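Beta-lactamase/D-alanine Carboxypeptidase (Yersinia pestis, PDB 3RJU) probably hydrolyses beta-lactams or trims D-alanine from peptidoglycan peptides, as a serine enzyme of the beta-lactamase and penicillin-binding protein family. Local coordinates at residues L118-P123 / A157-L162; R107-A112 / L283-V288; P130-P135 / V221-S226; M67-M72 / L162-L167. All blocks are in the same frame, centred on the assembly; numbering follows the deposited sequence.

Interaction 1 of 4, residues L118-P123 / A157-L162; sequences LPREQP and AAYSNL. With CIT (citric acid), chain B.
Y159 and N161 form a Y-x-N element consistent with the (S/Y)xN motif of serine beta-lactamases and penicillin-binding proteins, and R120, on a loop after helix 108-113, lies against it. The guanidinium of R120 has Y159 CD2 over one face, CD2 standing 3.5 Å from NH1, with guanidinium and ring planes 42° apart. The R120 side chain is extended from CG to NE, with CG anti to the backbone N (chi1 173°), and with this reach NH2 donates a hydrogen bond to O7 of a bound citrate, probably from the crystallisation liquor, at 2.8 Å. The citrate is also hydrogen-bonded to S62, the serine of the SxxK pattern, consistent with its marking the substrate pocket. Y159 OH has its strongest polar partner in K65, the lysine of that pattern, and K302 is a further one; its bond to citrate O4 is weak.

Behind the pocket the backbone of 119-120 is bonded to the residues that lead into helix 162-175. R120 O accepts two amides, N161 N at 2.9 Å on an in-plane lone pair and L162 N at 3.0 Å, nearly straight at hydrogen. S160, small and hydroxylic, donates OG to P119 O (2.7 Å) and caps A163 N. N161 uses both ends of its amide: ND2 meets E121 OE2 from above the carboxylate plane at 2.7 Å, while OD1 bonds K65.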
loop_
_atom_site.group_PDB
_atom_site.type_symbol
_atom_site.label_atom_id
_atom_site.label_comp_id
_atom_site.label_asym_id
_atom_site.label_seq_id
_atom_site.Cartn_x
_atom_site.Cartn_y
_atom_site.Cartn_z
ATOM N N LEU A 118 -11.014 -14.247 5.720
ATOM C CA LEU A 118 -10.002 -15.071 5.062
ATOM C C LEU A 118 -8.672 -14.987 5.803
ATOM O O LEU A 118 -8.402 -14.013 6.519
ATOM C CB LEU A 118 -9.816 -14.631 3.603
ATOM C CG LEU A 118 -10.985 -14.906 2.665
ATOM C CD1 LEU A 118 -10.741 -14.210 1.323
ATOM C CD2 LEU A 118 -11.171 -16.411 2.456
ATOM N N PRO A 119 -7.825 -16.011 5.640
ATOM C CA PRO A 119 -6.528 -15.939 6.324
ATOM C C PRO A 119 -5.596 -14.923 5.668
ATOM O O PRO A 119 -5.848 -14.445 4.563
ATOM C CB PRO A 119 -5.968 -17.356 6.180
ATOM C CG PRO A 119 -6.620 -17.879 4.949
ATOM C CD PRO A 119 -7.990 -17.252 4.869
ATOM N N ARG A 120 -4.507 -14.620 6.357
ATOM C CA ARG A 120 -3.576 -13.604 5.891
ATOM C C ARG A 120 -2.876 -14.054 4.605
ATOM O O ARG A 120 -2.726 -13.269 3.666
ATOM C CB ARG A 120 -2.567 -13.295 6.992
ATOM C CG ARG A 120 -1.433 -12.372 6.598
ATOM C CD ARG A 120 -0.547 -12.105 7.799
ATOM N NE ARG A 120 0.628 -11.369 7.371
ATOM C CZ ARG A 120 0.951 -10.141 7.762
ATOM N NH1 ARG A 120 0.209 -9.485 8.653
ATOM N NH2 ARG A 120 2.044 -9.581 7.262
ATOM N N GLU A 121 -2.441 -15.317 4.582
ATOM C CA GLU A 121 -1.882 -15.934 3.378
ATOM C C GLU A 121 -2.616 -17.228 3.043
ATOM O O GLU A 121 -3.157 -17.898 3.916
ATOM C CB GLU A 121 -0.401 -16.267 3.557
ATOM C CG GLU A 121 0.467 -15.082 3.877
ATOM C CD GLU A 121 0.814 -14.216 2.682
ATOM O OE1 GLU A 121 0.488 -14.567 1.528
ATOM O OE2 GLU A 121 1.439 -13.168 2.904
ATOM N N GLN A 122 -2.614 -17.601 1.773
ATOM C CA GLN A 122 -3.004 -18.957 1.445
ATOM C C GLN A 122 -2.092 -19.913 2.209
ATOM O O GLN A 122 -0.874 -19.773 2.174
ATOM C CB GLN A 122 -2.869 -19.211 -0.053
ATOM C CG GLN A 122 -3.388 -20.590 -0.442
ATOM C CD GLN A 122 -3.376 -20.797 -1.933
ATOM O OE1 GLN A 122 -3.583 -19.857 -2.685
ATOM N NE2 GLN A 122 -3.143 -22.032 -2.369
ATOM N N PRO A 123 -2.678 -20.890 2.916
ATOM C CA PRO A 123 -1.843 -21.869 3.628
ATOM C C PRO A 123 -1.161 -22.844 2.674
ATOM O O PRO A 123 -1.545 -22.945 1.502
ATOM C CB PRO A 123 -2.853 -22.626 4.492
ATOM C CG PRO A 123 -4.165 -22.465 3.769
ATOM C CD PRO A 123 -4.119 -21.109 3.121
ATOM N N ALA A 157 -11.359 -7.707 11.924
ATOM C CA ALA A 157 -10.326 -7.335 10.964
ATOM C C ALA A 157 -9.142 -8.255 11.178
ATOM O O ALA A 157 -8.702 -8.441 12.305
ATOM C CB ALA A 157 -9.893 -5.891 11.140
ATOM N N ALA A 158 -8.615 -8.807 10.091
ATOM C CA ALA A 158 -7.397 -9.597 10.155
ATOM C C ALA A 158 -6.686 -9.322 8.863
ATOM O O ALA A 158 -7.136 -9.735 7.795
ATOM C CB ALA A 158 -7.704 -11.070 10.300
ATOM N N TYR A 159 -5.582 -8.589 8.954
ATOM C CA TYR A 159 -4.862 -8.124 7.776
ATOM C C TYR A 159 -4.586 -9.302 6.861
ATOM O O TYR A 159 -4.091 -10.347 7.310
ATOM C CB TYR A 159 -3.548 -7.527 8.226
ATOM C CG TYR A 159 -2.754 -6.865 7.145
ATOM C CD1 TYR A 159 -3.036 -5.551 6.767
ATOM C CD2 TYR A 159 -1.710 -7.531 6.504
ATOM C CE1 TYR A 159 -2.297 -4.903 5.789
ATOM C CE2 TYR A 159 -0.964 -6.896 5.513
ATOM C CZ TYR A 159 -1.252 -5.577 5.165
ATOM O OH TYR A 159 -0.504 -4.934 4.209
ATOM N N SER A 160 -4.879 -9.127 5.577
ATOM C CA SER A 160 -4.736 -10.222 4.626
ATOM C C SER A 160 -4.137 -9.784 3.290
ATOM O O SER A 160 -4.562 -8.788 2.685
ATOM C CB SER A 160 -6.078 -10.936 4.411
ATOM O OG SER A 160 -5.942 -11.954 3.439
ATOM N N ASN A 161 -3.112 -10.519 2.873
ATOM C CA ASN A 161 -2.579 -10.440 1.525
ATOM C C ASN A 161 -3.433 -11.239 0.547
ATOM O O ASN A 161 -3.815 -10.720 -0.512
ATOM C CB ASN A 161 -1.133 -10.913 1.523
ATOM C CG ASN A 161 -0.235 -9.970 2.311
ATOM O OD1 ASN A 161 -0.439 -8.758 2.287
ATOM N ND2 ASN A 161 0.760 -10.517 3.008
ATOM N N LEU A 162 -3.741 -12.483 0.921
ATOM C CA LEU A 162 -4.598 -13.342 0.105
ATOM C C LEU A 162 -5.874 -12.619 -0.347
ATOM O O LEU A 162 -6.218 -12.636 -1.531
ATOM C CB LEU A 162 -4.991 -14.579 0.898
ATOM C CG LEU A 162 -6.016 -15.497 0.243
ATOM C CD1 LEU A 162 -5.482 -15.992 -1.117
ATOM C CD2 LEU A 162 -6.344 -16.669 1.184
HETATM C C1 CIT B . 4.889 -7.088 8.462
HETATM O O1 CIT B . 6.070 -7.026 8.033
HETATM O O2 CIT B . 4.440 -8.198 8.780
HETATM C C2 CIT B . 4.025 -5.858 8.602
HETATM C C3 CIT B . 3.117 -5.708 7.376
HETATM O O7 CIT B . 2.211 -6.837 7.350
HETATM C C4 CIT B . 3.937 -5.690 6.083
HETATM C C5 CIT B . 3.064 -5.513 4.855
HETATM O O3 CIT B . 3.521 -5.046 3.794
HETATM O O4 CIT B . 1.851 -5.842 4.900
HETATM C C6 CIT B . 2.309 -4.436 7.532
HETATM O O5 CIT B . 2.861 -3.333 7.348
HETATM O O6 CIT B . 1.096 -4.513 7.876
HETATM O O HOH W 1 -9.031 -11.310 6.893
#

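Interaction 2 of 4, residues R107-A112 / L283-V288; sequences RLLHLA and LGLGWV
A112, near the C-terminal end of the short helix 108-113, lies beside the bend that follows strand 282-284, its CA 5.0 Å from the CA of L285, and L285 is the centre of an inverse gamma turn. The backbone link is a weak one: G286 N donates to A112 O at 3.0 Å, with an angle of 131° at the hydrogen. G286 has phi 81°, a value that a residue without a side chain adopts easily.

Side-chain packing rests on L285. Its CG lies anti to the carbonyl carbon and beside the backbone N (chi1 -53°), which carries CD2 to the helix, where it meets two neighbours one turn apart. L109 CD1 touches it at 3.6 Å, the two leucines crossing at about a right angle, and A112 CB lies 4.0 Å from the same methyl. The small methyl of A112 lets the turn come close, whereas L109 supplies the longer reach needed farther back along the helix. L285 also touches S69 and V73 of helix 64-77, placing this methyl-rich patch among helix 64-77, helix 108-113 and the turn between strands 282-284 and 288-290 of the large antiparallel sheet.

A112 O has a second partner in Y164 OH, from helix 162-175. With the bond from G286 so bent, the carbonyl probably relies more on that hydroxyl for its hydrogen bonding, while the contact with the turn depends chiefly on the fit of leucine and alanine methyls.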
loop_
_atom_site.group_PDB
_atom_site.type_symbol
_atom_site.label_atom_id
_atom_site.label_comp_id
_atom_site.label_asym_id
_atom_site.label_seq_id
_atom_site.Cartn_x
_atom_site.Cartn_y
_atom_site.Cartn_z
ATOM N N ARG A 107 -17.896 -9.905 0.448
ATOM C CA ARG A 107 -18.072 -8.887 -0.580
ATOM C C ARG A 107 -16.762 -8.142 -0.848
ATOM O O ARG A 107 -15.813 -8.241 -0.056
ATOM C CB ARG A 107 -19.171 -7.903 -0.174
ATOM C CG ARG A 107 -20.477 -8.606 0.123
ATOM C CD ARG A 107 -21.500 -7.651 0.728
ATOM N NE ARG A 107 -22.707 -8.375 1.120
ATOM C CZ ARG A 107 -23.764 -8.587 0.331
ATOM N NH1 ARG A 107 -23.785 -8.103 -0.907
ATOM N NH2 ARG A 107 -24.812 -9.275 0.790
ATOM N N LEU A 108 -16.694 -7.410 -1.953
ATOM C CA LEU A 108 -15.440 -6.732 -2.296
ATOM C C LEU A 108 -14.985 -5.794 -1.170
ATOM O O LEU A 108 -13.807 -5.769 -0.830
ATOM C CB LEU A 108 -15.520 -5.984 -3.631
ATOM C CG LEU A 108 -15.916 -6.830 -4.851
ATOM C CD1 LEU A 108 -15.867 -5.977 -6.111
ATOM C CD2 LEU A 108 -15.069 -8.102 -5.004
ATOM N N LEU A 109 -15.934 -5.080 -0.568
ATOM C CA LEU A 109 -15.668 -4.211 0.576
ATOM C C LEU A 109 -14.940 -4.939 1.707
ATOM O O LEU A 109 -14.056 -4.365 2.372
ATOM C CB LEU A 109 -16.985 -3.605 1.086
ATOM C CG LEU A 109 -16.887 -2.825 2.391
ATOM C CD1 LEU A 109 -15.953 -1.614 2.198
ATOM C CD2 LEU A 109 -18.269 -2.375 2.849
ATOM N N HIS A 110 -15.325 -6.189 1.952
ATOM C CA HIS A 110 -14.701 -6.965 3.023
ATOM C C HIS A 110 -13.249 -7.279 2.680
ATOM O O HIS A 110 -12.380 -7.247 3.550
ATOM C CB HIS A 110 -15.468 -8.263 3.312
ATOM C CG HIS A 110 -16.879 -8.041 3.755
ATOM N ND1 HIS A 110 -17.964 -8.568 3.082
ATOM C CD2 HIS A 110 -17.382 -7.342 4.804
ATOM C CE1 HIS A 110 -19.078 -8.212 3.706
ATOM N NE2 HIS A 110 -18.753 -7.454 4.744
ATOM N N LEU A 111 -12.986 -7.619 1.422
ATOM C CA LEU A 111 -11.607 -7.885 1.021
ATOM C C LEU A 111 -10.771 -6.624 1.225
ATOM O O LEU A 111 -9.631 -6.698 1.696
ATOM C CB LEU A 111 -11.545 -8.315 -0.449
ATOM C CG LEU A 111 -12.382 -9.545 -0.826
ATOM C CD1 LEU A 111 -12.360 -9.700 -2.353
ATOM C CD2 LEU A 111 -11.869 -10.799 -0.144
ATOM N N ALA A 112 -11.317 -5.466 0.853
ATOM C CA ALA A 112 -10.544 -4.219 0.903
ATOM C C ALA A 112 -10.285 -3.704 2.318
ATOM O O ALA A 112 -9.304 -2.995 2.573
ATOM C CB ALA A 112 -11.226 -3.126 0.062
ATOM N N LEU A 283 -10.778 1.768 9.863
ATOM C CA LEU A 283 -10.251 1.092 8.687
ATOM C C LEU A 283 -10.995 1.572 7.454
ATOM O O LEU A 283 -12.243 1.635 7.448
ATOM C CB LEU A 283 -10.441 -0.424 8.816
ATOM C CG LEU A 283 -9.864 -1.104 10.061
ATOM C CD1 LEU A 283 -9.947 -2.627 9.932
ATOM C CD2 LEU A 283 -8.458 -0.646 10.343
ATOM N N GLY A 284 -10.241 1.919 6.414
ATOM C CA GLY A 284 -10.833 2.230 5.131
ATOM C C GLY A 284 -10.534 1.138 4.122
ATOM O O GLY A 284 -10.394 -0.053 4.463
ATOM N N LEU A 285 -10.418 1.552 2.870
ATOM C CA LEU A 285 -10.135 0.662 1.766
ATOM C C LEU A 285 -8.614 0.611 1.661
ATOM O O LEU A 285 -7.990 1.374 0.902
ATOM C CB LEU A 285 -10.775 1.214 0.485
ATOM C CG LEU A 285 -12.288 1.521 0.643
ATOM C CD1 LEU A 285 -12.870 2.161 -0.616
ATOM C CD2 LEU A 285 -13.119 0.270 1.080
ATOM N N GLY A 286 -8.018 -0.253 2.479
ATOM C CA GLY A 286 -6.571 -0.317 2.612
ATOM C C GLY A 286 -6.042 0.753 3.555
ATOM O O GLY A 286 -5.253 0.457 4.448
ATOM N N TRP A 287 -6.437 2.003 3.329
ATOM C CA TRP A 287 -6.056 3.106 4.207
ATOM C C TRP A 287 -6.426 2.795 5.648
ATOM O O TRP A 287 -7.459 2.169 5.921
ATOM C CB TRP A 287 -6.787 4.386 3.792
ATOM C CG TRP A 287 -6.340 4.917 2.483
ATOM C CD1 TRP A 287 -6.939 4.730 1.249
ATOM C CD2 TRP A 287 -5.188 5.740 2.249
ATOM N NE1 TRP A 287 -6.203 5.385 0.272
ATOM C CE2 TRP A 287 -5.133 6.008 0.863
ATOM C CE3 TRP A 287 -4.179 6.261 3.082
ATOM C CZ2 TRP A 287 -4.131 6.799 0.296
ATOM C CZ3 TRP A 287 -3.190 7.041 2.514
ATOM C CH2 TRP A 287 -3.171 7.301 1.134
ATOM N N VAL A 288 -5.588 3.271 6.562
ATOM C CA VAL A 288 -5.824 3.155 7.983
ATOM C C VAL A 288 -5.812 4.553 8.575
ATOM O O VAL A 288 -4.902 5.341 8.283
ATOM C CB VAL A 288 -4.732 2.298 8.655
ATOM C CG1 VAL A 288 -4.838 2.354 10.213
ATOM C CG2 VAL A 288 -4.820 0.857 8.153
#

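Interaction 3 of 4, residues P130-P135 / V221-S226; sequences PVFTWP and VAAAGS
A222 packs its single methyl among backbone oxygens of the 130-135 loop, and this is the tight part of the contact: CB lies 3.5 Å from T133 O and equally 3.5 Å from P135 O, with F132 O a little farther off. Alanine's one methyl fits among these carbonyls. F132 O is buried here without a polar partner in the model. Beside it, A223 CB touches F132 at CB and at CD1, each 3.7 Å away, approaching the ring obliquely. The first torsion of F132 (chi1 -54°) sets the ring beside its backbone N, where V131 CG2 sits 3.5 Å above the ring, over its centre.

The 130-135 loop owes its shape to a type II beta turn from P130 to T133, with F132 at phi 65°, and T133 OG1 donates to P130 O across it at 2.7 Å. A cis peptide bond precedes P135, whose CB lies over one face of the W134 ring.

The looser side is bridged by solvent: a water donates to P135 O at 2.7 Å and to A222 O at 2.9 Å, and A222 O also accepts from R140 of helix 137-144. Farther along 221-226, S226 O accepts from K65 of the SxxK pattern, placing that end of 221-226 at the probable active site, while F132 reaches R59 of strand 58-59.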
loop_
_atom_site.group_PDB
_atom_site.type_symbol
_atom_site.label_atom_id
_atom_site.label_comp_id
_atom_site.label_asym_id
_atom_site.label_seq_id
_atom_site.Cartn_x
_atom_site.Cartn_y
_atom_site.Cartn_z
ATOM N N PRO A 130 10.537 -16.990 -2.895
ATOM C CA PRO A 130 10.844 -15.608 -3.295
ATOM C C PRO A 130 9.624 -14.694 -3.174
ATOM O O PRO A 130 8.503 -15.090 -3.494
ATOM C CB PRO A 130 11.266 -15.742 -4.763
ATOM C CG PRO A 130 10.756 -17.068 -5.205
ATOM C CD PRO A 130 10.777 -17.946 -3.988
ATOM N N VAL A 131 9.851 -13.464 -2.725
ATOM C CA VAL A 131 8.756 -12.577 -2.346
ATOM C C VAL A 131 7.829 -12.233 -3.522
ATOM O O VAL A 131 8.279 -12.008 -4.645
ATOM C CB VAL A 131 9.308 -11.282 -1.674
ATOM C CG1 VAL A 131 9.918 -10.350 -2.702
ATOM C CG2 VAL A 131 8.221 -10.589 -0.880
ATOM N N PHE A 132 6.527 -12.207 -3.249
ATOM C CA PHE A 132 5.522 -11.788 -4.232
ATOM C C PHE A 132 5.424 -12.720 -5.438
ATOM O O PHE A 132 5.112 -12.280 -6.553
ATOM C CB PHE A 132 5.772 -10.342 -4.677
ATOM C CG PHE A 132 5.849 -9.370 -3.537
ATOM C CD1 PHE A 132 4.920 -9.434 -2.505
ATOM C CD2 PHE A 132 6.851 -8.404 -3.481
ATOM C CE1 PHE A 132 4.985 -8.566 -1.417
ATOM C CE2 PHE A 132 6.917 -7.520 -2.391
ATOM C CZ PHE A 132 5.971 -7.608 -1.363
ATOM N N THR A 133 5.650 -14.011 -5.215
ATOM C CA THR A 133 5.555 -14.967 -6.314
ATOM C C THR A 133 4.580 -16.120 -6.077
ATOM O O THR A 133 4.178 -16.771 -7.033
ATOM C CB THR A 133 6.943 -15.549 -6.709
ATOM O OG1 THR A 133 7.440 -16.361 -5.643
ATOM C CG2 THR A 133 7.947 -14.431 -7.015
ATOM N N TRP A 134 4.204 -16.375 -4.823
ATOM C CA TRP A 134 3.272 -17.457 -4.482
ATOM C C TRP A 134 2.299 -16.971 -3.393
ATOM O O TRP A 134 2.729 -16.289 -2.459
ATOM C CB TRP A 134 4.041 -18.690 -3.967
ATOM C CG TRP A 134 3.135 -19.887 -3.788
ATOM C CD1 TRP A 134 2.955 -20.920 -4.666
ATOM C CD2 TRP A 134 2.253 -20.145 -2.681
ATOM N NE1 TRP A 134 2.028 -21.802 -4.171
ATOM C CE2 TRP A 134 1.577 -21.348 -2.958
ATOM C CE3 TRP A 134 1.967 -19.471 -1.485
ATOM C CZ2 TRP A 134 0.637 -21.900 -2.079
ATOM C CZ3 TRP A 134 1.029 -20.004 -0.627
ATOM C CH2 TRP A 134 0.379 -21.216 -0.920
ATOM N N PRO A 135 0.999 -17.320 -3.493
ATOM C CA PRO A 135 0.363 -18.169 -4.510
ATOM C C PRO A 135 0.107 -17.412 -5.800
ATOM O O PRO A 135 -0.018 -16.174 -5.791
ATOM C CB PRO A 135 -0.986 -18.526 -3.872
ATOM C CG PRO A 135 -1.307 -17.319 -2.993
ATOM C CD PRO A 135 0.054 -16.931 -2.427
ATOM N N VAL A 221 3.418 -10.307 -10.542
ATOM C CA VAL A 221 1.987 -10.283 -10.816
ATOM C C VAL A 221 1.179 -11.166 -9.840
ATOM O O VAL A 221 0.008 -10.879 -9.561
ATOM C CB VAL A 221 1.699 -10.662 -12.281
ATOM C CG1 VAL A 221 0.196 -10.900 -12.502
ATOM C CG2 VAL A 221 2.219 -9.579 -13.200
ATOM N N ALA A 222 1.800 -12.218 -9.308
ATOM C CA ALA A 222 1.127 -13.058 -8.308
ATOM C C ALA A 222 0.602 -12.255 -7.111
ATOM O O ALA A 222 -0.412 -12.619 -6.512
ATOM C CB ALA A 222 2.031 -14.159 -7.826
ATOM N N ALA A 223 1.292 -11.170 -6.765
ATOM C CA ALA A 223 0.876 -10.328 -5.645
ATOM C C ALA A 223 0.367 -8.968 -6.146
ATOM O O ALA A 223 0.555 -7.937 -5.495
ATOM C CB ALA A 223 2.044 -10.143 -4.658
ATOM N N ALA A 224 -0.296 -8.981 -7.298
ATOM C CA ALA A 224 -0.769 -7.768 -7.957
ATOM C C ALA A 224 -1.638 -6.883 -7.069
ATOM O O ALA A 224 -1.591 -5.659 -7.165
ATOM C CB ALA A 224 -1.535 -8.141 -9.214
ATOM N N GLY A 225 -2.461 -7.506 -6.237
ATOM C CA GLY A 225 -3.347 -6.774 -5.359
ATOM C C GLY A 225 -2.775 -6.448 -3.988
ATOM O O GLY A 225 -3.151 -5.425 -3.393
ATOM N N SER A 226 -1.887 -7.308 -3.476
ATOM C CA SER A 226 -1.479 -7.225 -2.072
ATOM C C SER A 226 -0.143 -6.526 -1.852
ATOM O O SER A 226 0.058 -5.890 -0.811
ATOM C CB SER A 226 -1.389 -8.629 -1.448
ATOM O OG SER A 226 -0.396 -9.394 -2.093
HETATM O O HOH W 2 0.228 -14.102 -4.084
#

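Interaction 4 of 4, residues M67-M72 / L162-L167; sequences MTSEIM and LAYDLL
T68 and Y164 mark the closest backbone approach of segments 67-72 and 162-167, with CA atoms 7.5 Å apart; the axes of the two segments pass at 10.4 Å and their directions differ by 36°, so the helices run roughly the same way. The spacing is wide enough for a tyrosine and a leucine to lie between them.

Y164 presents the edge of its ring to helix 64-77. T68 CB lies near the ring plane, 3.8 Å from Y164 CD1; threonine, short and branched, fits against this edge. At the end of the ring, S69 OG donates to Y164 OH at 2.9 Å, and OH has its strongest polar partner in A112 O, on helix 108-113. The phenol oxygen is thus held from two helices, which should restrict swinging of the ring. T68 OG1 is directed elsewhere, to G225 O.

Farther along, the threonine side chain and L167 lie alongside, pointing opposite ways, T68 CG2 meeting L167 CD2 at 3.8 Å. L167 CD1 then touches the selenium of M72, a selenomethionine, at 4.0 Å. M72 starts with CG anti to the backbone N (chi1 -179°) and runs extended as far as SE, which meets the leucine; the bend at chi3 turns the terminal methyl aside.

Helix 64-77 begins just after S62 and carries K65 of the SxxK pattern, and helix 162-175 follows the Y-x-N element; their packing is consistent with the mainly helical region that carries such motifs in serine beta-lactamases and penicillin-binding proteins.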
loop_
_atom_site.group_PDB
_atom_site.type_symbol
_atom_site.label_atom_id
_atom_site.label_comp_id
_atom_site.label_asym_id
_atom_site.label_seq_id
_atom_site.Cartn_x
_atom_site.Cartn_y
_atom_site.Cartn_z
HETATM N N MSE A 67 -3.519 1.073 -4.142
HETATM C CA MSE A 67 -3.804 1.115 -5.575
HETATM C C MSE A 67 -4.887 0.100 -5.972
HETATM O O MSE A 67 -5.707 0.377 -6.839
HETATM C CB MSE A 67 -2.514 0.916 -6.382
HETATM C CG MSE A 67 -1.522 2.052 -6.131
HETATM SE SE MSE A 67 0.096 1.955 -7.153
HETATM C CE MSE A 67 1.096 3.382 -6.236
ATOM N N THR A 68 -4.883 -1.075 -5.358
ATOM C CA THR A 68 -5.960 -2.037 -5.605
ATOM C C THR A 68 -7.296 -1.423 -5.213
ATOM O O THR A 68 -8.258 -1.481 -5.973
ATOM C CB THR A 68 -5.738 -3.323 -4.820
ATOM O OG1 THR A 68 -4.366 -3.721 -4.991
ATOM C CG2 THR A 68 -6.668 -4.429 -5.317
ATOM N N SER A 69 -7.363 -0.818 -4.031
ATOM C CA SER A 69 -8.606 -0.140 -3.634
ATOM C C SER A 69 -8.946 1.045 -4.534
ATOM O O SER A 69 -10.125 1.297 -4.822
ATOM C CB SER A 69 -8.562 0.260 -2.156
ATOM O OG SER A 69 -8.829 -0.894 -1.365
ATOM N N GLU A 70 -7.923 1.765 -4.999
ATOM C CA GLU A 70 -8.145 2.853 -5.952
ATOM C C GLU A 70 -8.848 2.340 -7.212
ATOM O O GLU A 70 -9.832 2.918 -7.680
ATOM C CB GLU A 70 -6.820 3.521 -6.361
ATOM C CG GLU A 70 -7.020 4.540 -7.505
ATOM C CD GLU A 70 -5.818 5.392 -7.829
ATOM O OE1 GLU A 70 -4.743 5.075 -7.359
ATOM O OE2 GLU A 70 -5.959 6.374 -8.607
ATOM N N ILE A 71 -8.326 1.254 -7.767
ATOM C CA ILE A 71 -8.929 0.636 -8.939
ATOM C C ILE A 71 -10.357 0.174 -8.664
ATOM O O ILE A 71 -11.250 0.397 -9.492
ATOM C CB ILE A 71 -8.038 -0.496 -9.490
ATOM C CG1 ILE A 71 -6.747 0.119 -10.047
ATOM C CG2 ILE A 71 -8.768 -1.318 -10.574
ATOM C CD1 ILE A 71 -5.679 -0.894 -10.390
HETATM N N MSE A 72 -10.590 -0.451 -7.512
HETATM C CA MSE A 72 -11.948 -0.846 -7.150
HETATM C C MSE A 72 -12.883 0.372 -7.122
HETATM O O MSE A 72 -13.979 0.344 -7.677
HETATM C CB MSE A 72 -11.973 -1.553 -5.799
HETATM C CG MSE A 72 -13.370 -2.007 -5.384
HETATM SE SE MSE A 72 -13.390 -2.705 -3.563
HETATM C CE MSE A 72 -12.845 -1.072 -2.639
ATOM N N LEU A 162 -3.741 -12.483 0.921
ATOM C CA LEU A 162 -4.598 -13.342 0.105
ATOM C C LEU A 162 -5.874 -12.619 -0.347
ATOM O O LEU A 162 -6.218 -12.636 -1.531
ATOM C CB LEU A 162 -4.991 -14.579 0.898
ATOM C CG LEU A 162 -6.016 -15.497 0.243
ATOM C CD1 LEU A 162 -5.482 -15.992 -1.117
ATOM C CD2 LEU A 162 -6.344 -16.669 1.184
ATOM N N ALA A 163 -6.588 -12.010 0.595
ATOM C CA ALA A 163 -7.836 -11.338 0.270
ATOM C C ALA A 163 -7.644 -10.224 -0.764
ATOM O O ALA A 163 -8.499 -10.022 -1.632
ATOM C CB ALA A 163 -8.507 -10.800 1.554
ATOM N N TYR A 164 -6.539 -9.482 -0.656
ATOM C CA TYR A 164 -6.257 -8.397 -1.582
ATOM C C TYR A 164 -5.890 -8.882 -2.991
ATOM O O TYR A 164 -6.215 -8.220 -3.981
ATOM C CB TYR A 164 -5.186 -7.443 -1.029
ATOM C CG TYR A 164 -5.787 -6.145 -0.555
ATOM C CD1 TYR A 164 -5.926 -5.074 -1.424
ATOM C CD2 TYR A 164 -6.269 -6.008 0.753
ATOM C CE1 TYR A 164 -6.502 -3.885 -1.019
ATOM C CE2 TYR A 164 -6.855 -4.820 1.173
ATOM C CZ TYR A 164 -6.959 -3.755 0.276
ATOM O OH TYR A 164 -7.530 -2.570 0.665
ATOM N N ASP A 165 -5.231 -10.038 -3.090
ATOM C CA ASP A 165 -4.975 -10.596 -4.415
ATOM C C ASP A 165 -6.261 -11.170 -5.032
ATOM O O ASP A 165 -6.497 -11.026 -6.240
ATOM C CB ASP A 165 -3.825 -11.596 -4.352
ATOM C CG ASP A 165 -2.522 -10.914 -4.024
ATOM O OD1 ASP A 165 -2.265 -9.869 -4.667
ATOM O OD2 ASP A 165 -1.795 -11.385 -3.117
ATOM N N LEU A 166 -7.105 -11.784 -4.204
ATOM C CA LEU A 166 -8.433 -12.176 -4.688
ATOM C C LEU A 166 -9.220 -10.952 -5.183
ATOM O O LEU A 166 -9.941 -11.040 -6.163
ATOM C CB LEU A 166 -9.234 -12.931 -3.622
ATOM C CG LEU A 166 -8.691 -14.328 -3.274
ATOM C CD1 LEU A 166 -9.370 -14.883 -2.020
ATOM C CD2 LEU A 166 -8.841 -15.308 -4.446
ATOM N N LEU A 167 -9.088 -9.824 -4.495
ATOM C CA LEU A 167 -9.735 -8.594 -4.937
ATOM C C LEU A 167 -9.230 -8.188 -6.320
ATOM O O LEU A 167 -10.024 -7.854 -7.213
ATOM C CB LEU A 167 -9.501 -7.464 -3.935
ATOM C CG LEU A 167 -10.082 -6.097 -4.290
ATOM C CD1 LEU A 167 -11.594 -6.165 -4.553
ATOM C CD2 LEU A 167 -9.760 -5.087 -3.179
#

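Helix 162-175 is common ground: interaction 1 holds its start, and L162 belongs to both interaction 1 and interaction 4. Interactions 2 and 4 are nearest, their centres about 9 Å apart, and meet through Y164 and A112; interaction 3, about 12 Å from interaction 4 between centres, joins it through G225 with T68 and S226 with D165. Interactions 2 and 3 do not touch. Along the chain, interaction 1 is nested within the loops closed by interactions 2 and 4, while interaction 3 alternates with 1 and 4. Distant parts of the sequence, including the turn after strand 282-284, thereby converge around the helices that carry or follow the probable catalytic motifs.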